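Side-chain contacts in type III restriction-modification enzyme EcoP15I Res subunit (Escherichia coli, PDB 4ZCF), which recognises two inversely oriented CAGCAG sites together with its Mod partner and, as the ATP-dependent restriction subunit, cleaves DNA downstream of one: residues Leu117-Gly122 with Ile224-His229; Lys236-Ile241 with Gln247-Tyr252; Glu388-Thr391 with Lys397-Thr400. All blocks are in the same frame, centred on the assembly; numbering follows the deposited sequence.

Overall arrangement
Interactions 1 and 2 are neighbours in one parallel sheet of the helicase-like region, their centres about 12 Å apart. Strands 222-226 and 248-253 lie side by side, and the two contacts touch: Ile225 CD1 packs on Ile249 CG2 at 3.4 Å, and Ile225 O lies 2.6 Å from Tyr252 N, probably a hydrogen bond. Interaction 1 lines the AMP pocket; in interaction 2 the side chain of Arg251 is about 12 Å from the nucleotide. Both also meet DNA phosphates through helix starts. Interaction 3 belongs to the second parallel sheet, its centre about 31 Å from that of interaction 1 and about 42 Å from that of interaction 2, and touches neither.

Interaction 1: residues Leu117-Gly122 with Ile224-His229; sequences LSIKAG and IIDEPH. With AMP (adenosine monophosphate), chain H; nucleotides of chain E.
With CG1 anti to its carbonyl carbon (chi1 -62°), Ile119 turns CG2 to the carboxylate of Asp226, and its extended second torsion (169°) carries CD1 out to Glu227. Ile119 CG2 lies 3.9 Å from Asp226 OD1, and Ile119 CD1 is the same 3.9 Å from Glu227 CG. The contact forms a wall of the nucleotide pocket: Asp226 and Gly122 bind AMP, and Ile119 and Glu227 line the same site. AMP O3P is 3.4 Å from Ile119 CG2. Further along the helix, AMP O3' makes a weak hydrogen bond to Gly122 O, while Leu117 N, at the helix start, donates to OP1 of DA5 of chain E (3.1 Å, 163°). Asp226 OD2 is hydrogen-bonded to Tyr94 OH, and Glu227 OE1 forms a salt bridge with Lys90. Were Asp226 cut back to an alanine, Tyr94 OH would probably lose this partner and a gap would open beside Ile119 CG2 and the phosphate. The sequence Asp-Glu-Pro-His, which fits the DEAD/DEAH-type Walker B motif of helicases, begins at the last residue of strand 222-226 and runs into the turn after it. That strand runs between strands 109-113 and 248-253, while helix 117-128 packs Ser118 and Ala121 against Ile478 of helix 475-483.

Interaction 2: residues Lys236-Ile241 with Gln247-Tyr252; sequences KTWENI and QYIIRY. With nucleotides of chain D.
A beta-alpha-beta unit, made of strand 222-226, helix 236-242 and strand 248-253, is closed here by Trp238, which reaches from the helix to Ile249 and Arg251 on the strand. With CG anti to the backbone N (chi1 -173°), the indole is thrown off the helix toward the sheet, and the far corner of its six-membered ring does the touching. Trp238 CH2 lies 4.0 Å from Ile249 CG2; the two side chains reach for each other from helix and strand, and the methyl meets the ring obliquely. The same ring atom, Trp238 CH2, is 4.3 Å from Arg251 CD, so the arginine contributes its aliphatic part; beyond it, Arg251 NE forms a salt bridge with Asp81. Ile225 and Ile79, on the two strands flanking 248-253, also pack on the indole. The same first turn of the helix also holds DNA. Thr237 N donates to OP1 of DT20 of chain D at 3.2 Å (146°), and Thr237 OG1 donates to that same oxygen, DT20 OP1, at 2.9 Å. Two bonds thus grip one phosphate oxygen, and the helix start would tend to favour its negative charge. Helix packed on parallel strands in this way is typical of the beta-alpha-beta crossover in the RecA-like domains of helicases.

Interaction 3: residues Glu388-Thr391 with Lys397-Thr400; sequences ELLT and KPLT
Leu389 and Pro398 lie alongside each other, pointing opposite ways, the leucine laying one methyl against the proline ring. Leu389 CD1 sits 3.8 Å from Pro398 CB and nearly as close, 3.9 Å, to Pro398 CG, so a single branch bears on two ring carbons. Its neighbour works differently: Leu390 leaves its backbone pointing neither at nor away from 397-400, yet with CG anti to the carbonyl carbon (chi1 -71°) the branch turns in toward it. There Leu390 CD2 comes to 4.2 Å from Lys397 CA, and Leu390 CG to 4.3 Å from Pro398 CD. The two leucines therefore meet different atoms of the proline ring, CB and CG for one, CD for the other. All of this closes the passage from helix 368-389 into strand 399-404, an inner strand of the second parallel sheet, whose strand order repeats that of the first, as in the paired RecA-like domains of helicases. Phe514 of the adjacent strand 513-518 packs on both Leu389 and Pro398. Lys397 heads the other way, its chain extended throughout, and NZ shares its hydrogens among the backbone oxygens of Leu488, Ser490, Asn493 and Arg495.

Interaction 1: residues Leu117-Gly122 with Ile224-His229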
loop_
_atom_site.group_PDB
_atom_site.type_symbol
_atom_site.label_atom_id
_atom_site.label_comp_id
_atom_site.label_asym_id
_atom_site.label_seq_id
_atom_site.Cartn_x
_atom_site.Cartn_y
_atom_site.Cartn_z
ATOM N N LEU C 117 7.218 -15.629 16.685
ATOM C CA LEU C 117 6.244 -15.365 15.623
ATOM C C LEU C 117 4.891 -16.009 15.886
ATOM O O LEU C 117 3.869 -15.420 15.522
ATOM C CB LEU C 117 6.759 -15.789 14.248
ATOM C CG LEU C 117 7.890 -14.976 13.644
ATOM C CD1 LEU C 117 8.379 -15.632 12.370
ATOM C CD2 LEU C 117 7.499 -13.500 13.433
ATOM N N SER C 118 4.880 -17.208 16.512
ATOM C CA SER C 118 3.657 -17.943 16.863
ATOM C C SER C 118 2.856 -17.198 17.947
ATOM O O SER C 118 1.624 -17.143 17.883
ATOM C CB SER C 118 3.991 -19.349 17.346
ATOM O OG SER C 118 4.903 -20.021 16.494
ATOM N N ILE C 119 3.552 -16.642 18.945
ATOM C CA ILE C 119 2.937 -15.834 19.990
ATOM C C ILE C 119 2.473 -14.511 19.333
ATOM O O ILE C 119 1.377 -14.050 19.637
ATOM C CB ILE C 119 3.875 -15.629 21.223
ATOM C CG1 ILE C 119 4.223 -16.975 21.905
ATOM C CG2 ILE C 119 3.269 -14.641 22.234
ATOM C CD1 ILE C 119 5.394 -16.893 23.002
ATOM N N LYS C 120 3.264 -13.952 18.389
ATOM C CA LYS C 120 2.877 -12.733 17.658
ATOM C C LYS C 120 1.605 -12.975 16.860
ATOM O O LYS C 120 0.696 -12.173 16.943
ATOM C CB LYS C 120 4.007 -12.236 16.729
ATOM C CG LYS C 120 3.821 -10.786 16.265
ATOM C CD LYS C 120 5.058 -10.239 15.573
ATOM C CE LYS C 120 4.996 -10.346 14.070
ATOM N NZ LYS C 120 6.196 -9.739 13.438
ATOM N N ALA C 121 1.519 -14.105 16.140
ATOM C CA ALA C 121 0.340 -14.485 15.352
ATOM C C ALA C 121 -0.897 -14.748 16.227
ATOM O O ALA C 121 -1.988 -14.290 15.882
ATOM C CB ALA C 121 0.654 -15.683 14.469
ATOM N N GLY C 122 -0.706 -15.432 17.358
ATOM C CA GLY C 122 -1.759 -15.741 18.320
ATOM C C GLY C 122 -2.253 -14.531 19.089
ATOM O O GLY C 122 -3.454 -14.407 19.328
ATOM N N ILE C 224 4.403 -4.134 27.856
ATOM C CA ILE C 224 4.007 -5.462 28.306
ATOM C C ILE C 224 5.031 -6.478 27.775
ATOM O O ILE C 224 5.329 -6.474 26.580
ATOM C CB ILE C 224 2.575 -5.819 27.792
ATOM C CG1 ILE C 224 1.501 -4.739 28.129
ATOM C CG2 ILE C 224 2.139 -7.257 28.154
ATOM C CD1 ILE C 224 1.102 -4.553 29.593
ATOM N N ILE C 225 5.530 -7.369 28.645
ATOM C CA ILE C 225 6.430 -8.442 28.248
ATOM C C ILE C 225 5.777 -9.803 28.469
ATOM O O ILE C 225 5.442 -10.156 29.604
ATOM C CB ILE C 225 7.878 -8.304 28.799
ATOM C CG1 ILE C 225 8.674 -7.341 27.902
ATOM C CG2 ILE C 225 8.612 -9.665 28.837
ATOM C CD1 ILE C 225 8.952 -6.130 28.460
ATOM N N ASP C 226 5.570 -10.540 27.349
ATOM C CA ASP C 226 4.990 -11.876 27.267
ATOM C C ASP C 226 6.140 -12.877 27.336
ATOM O O ASP C 226 7.067 -12.799 26.523
ATOM C CB ASP C 226 4.222 -12.022 25.939
ATOM C CG ASP C 226 3.111 -13.052 25.947
ATOM O OD1 ASP C 226 3.408 -14.238 26.153
ATOM O OD2 ASP C 226 1.957 -12.678 25.666
ATOM N N GLU C 227 6.083 -13.810 28.309
ATOM C CA GLU C 227 7.114 -14.834 28.606
ATOM C C GLU C 227 8.446 -14.111 28.923
ATOM O O GLU C 227 9.288 -13.983 28.036
ATOM C CB GLU C 227 7.256 -15.902 27.486
ATOM C CG GLU C 227 5.956 -16.350 26.822
ATOM C CD GLU C 227 5.047 -17.318 27.557
ATOM O OE1 GLU C 227 5.112 -17.396 28.807
ATOM O OE2 GLU C 227 4.227 -17.974 26.872
ATOM N N PRO C 228 8.612 -13.538 30.148
ATOM C CA PRO C 228 9.812 -12.725 30.422
ATOM C C PRO C 228 11.127 -13.471 30.479
ATOM O O PRO C 228 12.181 -12.836 30.450
ATOM C CB PRO C 228 9.475 -12.023 31.739
ATOM C CG PRO C 228 8.500 -12.903 32.395
ATOM C CD PRO C 228 7.711 -13.568 31.320
ATOM N N HIS C 229 11.057 -14.811 30.568
ATOM C CA HIS C 229 12.193 -15.721 30.617
ATOM C C HIS C 229 12.922 -15.803 29.266
ATOM O O HIS C 229 14.017 -16.360 29.199
ATOM C CB HIS C 229 11.731 -17.116 31.075
ATOM C CG HIS C 229 10.719 -17.776 30.183
ATOM N ND1 HIS C 229 11.067 -18.828 29.349
ATOM C CD2 HIS C 229 9.383 -17.562 30.077
ATOM C CE1 HIS C 229 9.944 -19.207 28.756
ATOM N NE2 HIS C 229 8.903 -18.477 29.164
HETATM P P AMP H . 0.294 -16.128 24.623
HETATM O O1P AMP H . 1.674 -16.665 24.545
HETATM O O2P AMP H . 0.058 -15.999 26.083
HETATM O O3P AMP H . 0.413 -14.722 24.160
HETATM O "O5'" AMP H . -0.786 -16.969 23.804
HETATM C "C5'" AMP H . -1.925 -17.502 24.456
HETATM C "C4'" AMP H . -3.125 -17.504 23.564
HETATM O "O4'" AMP H . -4.281 -18.037 24.267
HETATM C "C3'" AMP H . -3.493 -16.114 23.177
HETATM O "O3'" AMP H . -2.857 -15.793 21.940
HETATM C "C2'" AMP H . -4.965 -16.089 23.099
HETATM O "O2'" AMP H . -5.408 -16.365 21.763
HETATM C "C1'" AMP H . -5.437 -17.196 23.985
HETATM N N9 AMP H . -6.076 -16.763 25.163
HETATM C C8 AMP H . -5.447 -16.130 26.134
HETATM N N7 AMP H . -6.316 -15.880 27.153
HETATM C C5 AMP H . -7.594 -16.480 26.749
HETATM C C6 AMP H . -8.909 -16.626 27.273
HETATM N N6 AMP H . -9.246 -16.099 28.546
HETATM N N1 AMP H . -9.841 -17.277 26.530
HETATM C C2 AMP H . -9.567 -17.771 25.332
HETATM N N3 AMP H . -8.362 -17.672 24.777
HETATM C C4 AMP H . -7.343 -17.052 25.417
ATOM P P DA E 5 10.278 -17.963 15.205
ATOM O OP1 DA E 5 9.381 -17.820 16.381
ATOM O OP2 DA E 5 9.709 -18.537 13.958
ATOM O "O5'" DA E 5 10.923 -16.527 14.950
ATOM C "C5'" DA E 5 11.904 -16.420 13.958
ATOM C "C4'" DA E 5 12.563 -15.053 13.906
ATOM O "O4'" DA E 5 13.993 -15.286 13.891
ATOM C "C3'" DA E 5 12.210 -14.272 12.637
ATOM O "O3'" DA E 5 11.842 -12.906 12.946
ATOM C "C2'" DA E 5 13.448 -14.391 11.751
ATOM C "C1'" DA E 5 14.566 -14.889 12.664
ATOM N N9 DA E 5 15.422 -15.949 12.101
ATOM C C8 DA E 5 15.059 -17.219 11.694
ATOM N N7 DA E 5 16.050 -17.913 11.180
ATOM C C5 DA E 5 17.146 -17.047 11.265
ATOM C C6 DA E 5 18.509 -17.147 10.874
ATOM N N6 DA E 5 19.053 -18.262 10.365
ATOM N N1 DA E 5 19.341 -16.104 11.147
ATOM C C2 DA E 5 18.841 -14.975 11.657
ATOM N N3 DA E 5 17.584 -14.777 12.053
ATOM C C4 DA E 5 16.783 -15.844 11.838
#

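Interaction 2: residues Lys236-Ile241 with Gln247-Tyr252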
loop_
_atom_site.group_PDB
_atom_site.type_symbol
_atom_site.label_atom_id
_atom_site.label_comp_id
_atom_site.label_asym_id
_atom_site.label_seq_id
_atom_site.Cartn_x
_atom_site.Cartn_y
_atom_site.Cartn_z
ATOM N N LYS C 236 21.050 -8.743 24.843
ATOM C CA LYS C 236 20.730 -7.806 23.765
ATOM C C LYS C 236 19.277 -7.368 23.679
ATOM O O LYS C 236 19.030 -6.158 23.750
ATOM C CB LYS C 236 21.238 -8.325 22.405
ATOM C CG LYS C 236 21.067 -7.340 21.246
ATOM C CD LYS C 236 22.300 -6.466 20.993
ATOM C CE LYS C 236 21.995 -5.257 20.135
ATOM N NZ LYS C 236 21.553 -5.622 18.755
ATOM N N THR C 237 18.324 -8.316 23.504
ATOM C CA THR C 237 16.895 -7.998 23.379
ATOM C C THR C 237 16.428 -7.035 24.474
ATOM O O THR C 237 15.839 -5.990 24.159
ATOM C CB THR C 237 16.009 -9.264 23.294
ATOM O OG1 THR C 237 16.579 -10.219 22.394
ATOM C CG2 THR C 237 14.582 -8.944 22.859
ATOM N N TRP C 238 16.727 -7.378 25.757
ATOM C CA TRP C 238 16.355 -6.541 26.898
ATOM C C TRP C 238 17.000 -5.159 26.851
ATOM O O TRP C 238 16.321 -4.177 27.160
ATOM C CB TRP C 238 16.613 -7.233 28.247
ATOM C CG TRP C 238 16.062 -6.429 29.386
ATOM C CD1 TRP C 238 16.733 -5.501 30.125
ATOM C CD2 TRP C 238 14.687 -6.328 29.773
ATOM N NE1 TRP C 238 15.870 -4.858 30.978
ATOM C CE2 TRP C 238 14.608 -5.357 30.794
ATOM C CE3 TRP C 238 13.513 -6.996 29.384
ATOM C CZ2 TRP C 238 13.408 -5.040 31.436
ATOM C CZ3 TRP C 238 12.322 -6.684 30.026
ATOM C CH2 TRP C 238 12.277 -5.715 31.038
ATOM N N GLU C 239 18.292 -5.076 26.463
ATOM C CA GLU C 239 19.005 -3.793 26.394
ATOM C C GLU C 239 18.394 -2.849 25.369
ATOM O O GLU C 239 18.368 -1.643 25.610
ATOM C CB GLU C 239 20.526 -3.959 26.215
ATOM C CG GLU C 239 21.248 -4.633 27.380
ATOM C CD GLU C 239 21.240 -3.943 28.734
ATOM O OE1 GLU C 239 21.906 -2.892 28.873
ATOM O OE2 GLU C 239 20.618 -4.490 29.675
ATOM N N ASN C 240 17.828 -3.407 24.270
ATOM C CA ASN C 240 17.138 -2.652 23.220
ATOM C C ASN C 240 15.805 -2.095 23.694
ATOM O O ASN C 240 15.437 -1.000 23.261
ATOM C CB ASN C 240 16.933 -3.493 21.966
ATOM C CG ASN C 240 18.164 -3.728 21.142
ATOM O OD1 ASN C 240 19.105 -2.929 21.120
ATOM N ND2 ASN C 240 18.152 -4.815 20.396
ATOM N N ILE C 241 15.060 -2.869 24.535
ATOM C CA ILE C 241 13.771 -2.489 25.156
ATOM C C ILE C 241 14.037 -1.325 26.119
ATOM O O ILE C 241 13.255 -0.366 26.139
ATOM C CB ILE C 241 13.061 -3.700 25.847
ATOM C CG1 ILE C 241 12.666 -4.790 24.814
ATOM C CG2 ILE C 241 11.836 -3.259 26.702
ATOM C CD1 ILE C 241 12.410 -6.187 25.379
ATOM N N GLN C 247 7.578 4.187 30.609
ATOM C CA GLN C 247 7.052 4.685 31.880
ATOM C C GLN C 247 7.088 3.597 32.932
ATOM O O GLN C 247 7.591 3.843 34.026
ATOM C CB GLN C 247 5.641 5.281 31.732
ATOM C CG GLN C 247 5.617 6.704 31.194
ATOM C CD GLN C 247 4.205 7.208 31.012
ATOM O OE1 GLN C 247 3.520 7.584 31.961
ATOM N NE2 GLN C 247 3.740 7.244 29.782
ATOM N N TYR C 248 6.586 2.386 32.581
ATOM C CA TYR C 248 6.491 1.177 33.416
ATOM C C TYR C 248 6.454 -0.050 32.524
ATOM O O TYR C 248 5.862 -0.007 31.443
ATOM C CB TYR C 248 5.207 1.188 34.277
ATOM C CG TYR C 248 5.220 2.209 35.388
ATOM C CD1 TYR C 248 4.752 3.505 35.178
ATOM C CD2 TYR C 248 5.691 1.883 36.655
ATOM C CE1 TYR C 248 4.805 4.464 36.185
ATOM C CE2 TYR C 248 5.745 2.834 37.671
ATOM C CZ TYR C 248 5.300 4.123 37.429
ATOM O OH TYR C 248 5.356 5.070 38.416
ATOM N N ILE C 249 7.048 -1.153 32.999
ATOM C CA ILE C 249 7.097 -2.433 32.289
ATOM C C ILE C 249 6.353 -3.527 33.081
ATOM O O ILE C 249 6.751 -3.845 34.203
ATOM C CB ILE C 249 8.562 -2.834 31.922
ATOM C CG1 ILE C 249 9.234 -1.794 30.983
ATOM C CG2 ILE C 249 8.628 -4.228 31.319
ATOM C CD1 ILE C 249 10.676 -1.575 31.253
ATOM N N ILE C 250 5.293 -4.117 32.485
ATOM C CA ILE C 250 4.531 -5.186 33.137
ATOM C C ILE C 250 4.838 -6.535 32.468
ATOM O O ILE C 250 4.458 -6.728 31.315
ATOM C CB ILE C 250 3.003 -4.896 33.305
ATOM C CG1 ILE C 250 2.688 -3.402 33.589
ATOM C CG2 ILE C 250 2.457 -5.763 34.441
ATOM C CD1 ILE C 250 2.471 -2.488 32.399
ATOM N N ARG C 251 5.558 -7.448 33.184
ATOM C CA ARG C 251 5.994 -8.764 32.669
ATOM C C ARG C 251 5.014 -9.864 33.038
ATOM O O ARG C 251 4.593 -9.950 34.194
ATOM C CB ARG C 251 7.410 -9.135 33.132
ATOM C CG ARG C 251 8.477 -8.047 32.955
ATOM C CD ARG C 251 9.882 -8.549 33.303
ATOM N NE ARG C 251 10.010 -8.952 34.709
ATOM C CZ ARG C 251 11.077 -9.542 35.244
ATOM N NH1 ARG C 251 12.150 -9.795 34.502
ATOM N NH2 ARG C 251 11.082 -9.882 36.529
ATOM N N TYR C 252 4.656 -10.712 32.062
ATOM C CA TYR C 252 3.653 -11.764 32.253
ATOM C C TYR C 252 4.158 -13.094 31.826
ATOM O O TYR C 252 4.582 -13.259 30.676
ATOM C CB TYR C 252 2.375 -11.450 31.451
ATOM C CG TYR C 252 1.630 -10.234 31.948
ATOM C CD1 TYR C 252 2.000 -8.953 31.543
ATOM C CD2 TYR C 252 0.509 -10.365 32.766
ATOM C CE1 TYR C 252 1.291 -7.833 31.961
ATOM C CE2 TYR C 252 -0.200 -9.246 33.202
ATOM C CZ TYR C 252 0.209 -7.981 32.813
ATOM O OH TYR C 252 -0.458 -6.870 33.248
ATOM P P DT D 20 19.157 -12.407 23.614
ATOM O OP1 DT D 20 18.363 -11.399 24.342
ATOM O OP2 DT D 20 20.585 -12.582 23.964
ATOM O "O5'" DT D 20 18.438 -13.828 23.740
ATOM C "C5'" DT D 20 17.031 -13.912 23.587
ATOM C "C4'" DT D 20 16.590 -15.361 23.603
ATOM O "O4'" DT D 20 17.267 -16.072 22.535
ATOM C "C3'" DT D 20 16.889 -16.105 24.900
ATOM O "O3'" DT D 20 15.711 -16.725 25.372
ATOM C "C2'" DT D 20 17.955 -17.131 24.546
ATOM C "C1'" DT D 20 17.817 -17.278 23.033
ATOM N N1 DT D 20 19.097 -17.632 22.304
ATOM C C2 DT D 20 19.188 -18.852 21.647
ATOM O O2 DT D 20 18.284 -19.677 21.597
ATOM N N3 DT D 20 20.401 -19.073 21.028
ATOM C C4 DT D 20 21.515 -18.239 21.023
ATOM O O4 DT D 20 22.530 -18.622 20.433
ATOM C C5 DT D 20 21.347 -16.981 21.737
ATOM C C7 DT D 20 22.440 -15.954 21.810
ATOM C C6 DT D 20 20.171 -16.754 22.333
ATOM P P DA D 19 23.223 -10.460 19.010
ATOM O OP1 DA D 19 22.988 -9.001 18.770
ATOM O OP2 DA D 19 24.480 -10.901 19.669
ATOM O "O5'" DA D 19 22.029 -11.109 19.868
ATOM C "C5'" DA D 19 20.692 -10.718 19.677
ATOM C "C4'" DA D 19 19.770 -11.907 19.756
ATOM O "O4'" DA D 19 20.025 -12.820 18.673
ATOM C "C3'" DA D 19 19.800 -12.770 21.003
ATOM O "O3'" DA D 19 19.081 -12.073 22.043
ATOM C "C2'" DA D 19 19.017 -13.970 20.471
ATOM C "C1'" DA D 19 19.346 -14.016 18.978
ATOM N N9 DA D 19 20.177 -15.141 18.543
ATOM C C8 DA D 19 21.530 -15.130 18.295
ATOM N N7 DA D 19 22.003 -16.275 17.857
ATOM C C5 DA D 19 20.899 -17.111 17.856
ATOM C C6 DA D 19 20.724 -18.468 17.501
ATOM N N6 DA D 19 21.734 -19.213 17.065
ATOM N N1 DA D 19 19.488 -19.031 17.595
ATOM C C2 DA D 19 18.461 -18.266 18.010
ATOM N N3 DA D 19 18.502 -16.968 18.385
ATOM C C4 DA D 19 19.757 -16.438 18.277
#

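Interaction 3: residues Glu388-Thr391 with Lys397-Thr400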
loop_
_atom_site.group_PDB
_atom_site.type_symbol
_atom_site.label_atom_id
_atom_site.label_comp_id
_atom_site.label_asym_id
_atom_site.label_seq_id
_atom_site.Cartn_x
_atom_site.Cartn_y
_atom_site.Cartn_z
ATOM N N GLU C 388 -19.262 -40.313 24.466
ATOM C CA GLU C 388 -19.511 -39.786 25.809
ATOM C C GLU C 388 -19.885 -38.283 25.762
ATOM O O GLU C 388 -20.829 -37.868 26.442
ATOM C CB GLU C 388 -18.278 -40.021 26.705
ATOM C CG GLU C 388 -18.573 -39.991 28.197
ATOM C CD GLU C 388 -17.374 -39.921 29.129
ATOM O OE1 GLU C 388 -16.320 -40.518 28.805
ATOM O OE2 GLU C 388 -17.506 -39.306 30.211
ATOM N N LEU C 389 -19.148 -37.478 24.960
ATOM C CA LEU C 389 -19.362 -36.030 24.836
ATOM C C LEU C 389 -20.398 -35.632 23.792
ATOM O O LEU C 389 -21.100 -34.640 23.988
ATOM C CB LEU C 389 -18.041 -35.282 24.568
ATOM C CG LEU C 389 -16.921 -35.373 25.605
ATOM C CD1 LEU C 389 -15.696 -34.650 25.112
ATOM C CD2 LEU C 389 -17.358 -34.826 26.964
ATOM N N LEU C 390 -20.469 -36.370 22.672
ATOM C CA LEU C 390 -21.425 -36.073 21.601
ATOM C C LEU C 390 -22.846 -36.609 21.838
ATOM O O LEU C 390 -23.760 -36.258 21.082
ATOM C CB LEU C 390 -20.886 -36.410 20.196
ATOM C CG LEU C 390 -19.784 -35.497 19.642
ATOM C CD1 LEU C 390 -19.429 -35.888 18.229
ATOM C CD2 LEU C 390 -20.195 -34.034 19.654
ATOM N N THR C 391 -23.035 -37.424 22.907
ATOM C CA THR C 391 -24.337 -37.962 23.328
ATOM C C THR C 391 -24.831 -37.240 24.614
ATOM O O THR C 391 -25.793 -37.686 25.248
ATOM C CB THR C 391 -24.253 -39.469 23.543
ATOM N N LYS C 397 -17.532 -31.042 21.286
ATOM C CA LYS C 397 -16.806 -31.674 20.181
ATOM C C LYS C 397 -15.336 -31.926 20.581
ATOM O O LYS C 397 -14.569 -30.967 20.716
ATOM C CB LYS C 397 -16.903 -30.861 18.880
ATOM C CG LYS C 397 -16.333 -31.605 17.676
ATOM C CD LYS C 397 -16.154 -30.706 16.471
ATOM C CE LYS C 397 -15.658 -31.495 15.286
ATOM N NZ LYS C 397 -15.404 -30.622 14.110
ATOM N N PRO C 398 -14.928 -33.204 20.797
ATOM C CA PRO C 398 -13.532 -33.461 21.184
ATOM C C PRO C 398 -12.590 -33.528 19.990
ATOM O O PRO C 398 -13.010 -33.806 18.865
ATOM C CB PRO C 398 -13.609 -34.795 21.930
ATOM C CG PRO C 398 -14.858 -35.463 21.441
ATOM C CD PRO C 398 -15.698 -34.465 20.687
ATOM N N LEU C 399 -11.311 -33.249 20.235
ATOM C CA LEU C 399 -10.289 -33.283 19.192
ATOM C C LEU C 399 -9.079 -34.102 19.647
ATOM O O LEU C 399 -8.732 -34.090 20.831
ATOM C CB LEU C 399 -9.837 -31.854 18.769
ATOM C CG LEU C 399 -10.897 -30.791 18.368
ATOM C CD1 LEU C 399 -10.244 -29.442 18.129
ATOM C CD2 LEU C 399 -11.677 -31.186 17.115
ATOM N N THR C 400 -8.449 -34.806 18.691
ATOM C CA THR C 400 -7.220 -35.576 18.879
ATOM C C THR C 400 -6.172 -34.931 17.977
ATOM O O THR C 400 -6.423 -34.712 16.784
ATOM C CB THR C 400 -7.419 -37.097 18.621
ATOM O OG1 THR C 400 -8.233 -37.648 19.661
ATOM C CG2 THR C 400 -6.095 -37.869 18.583
#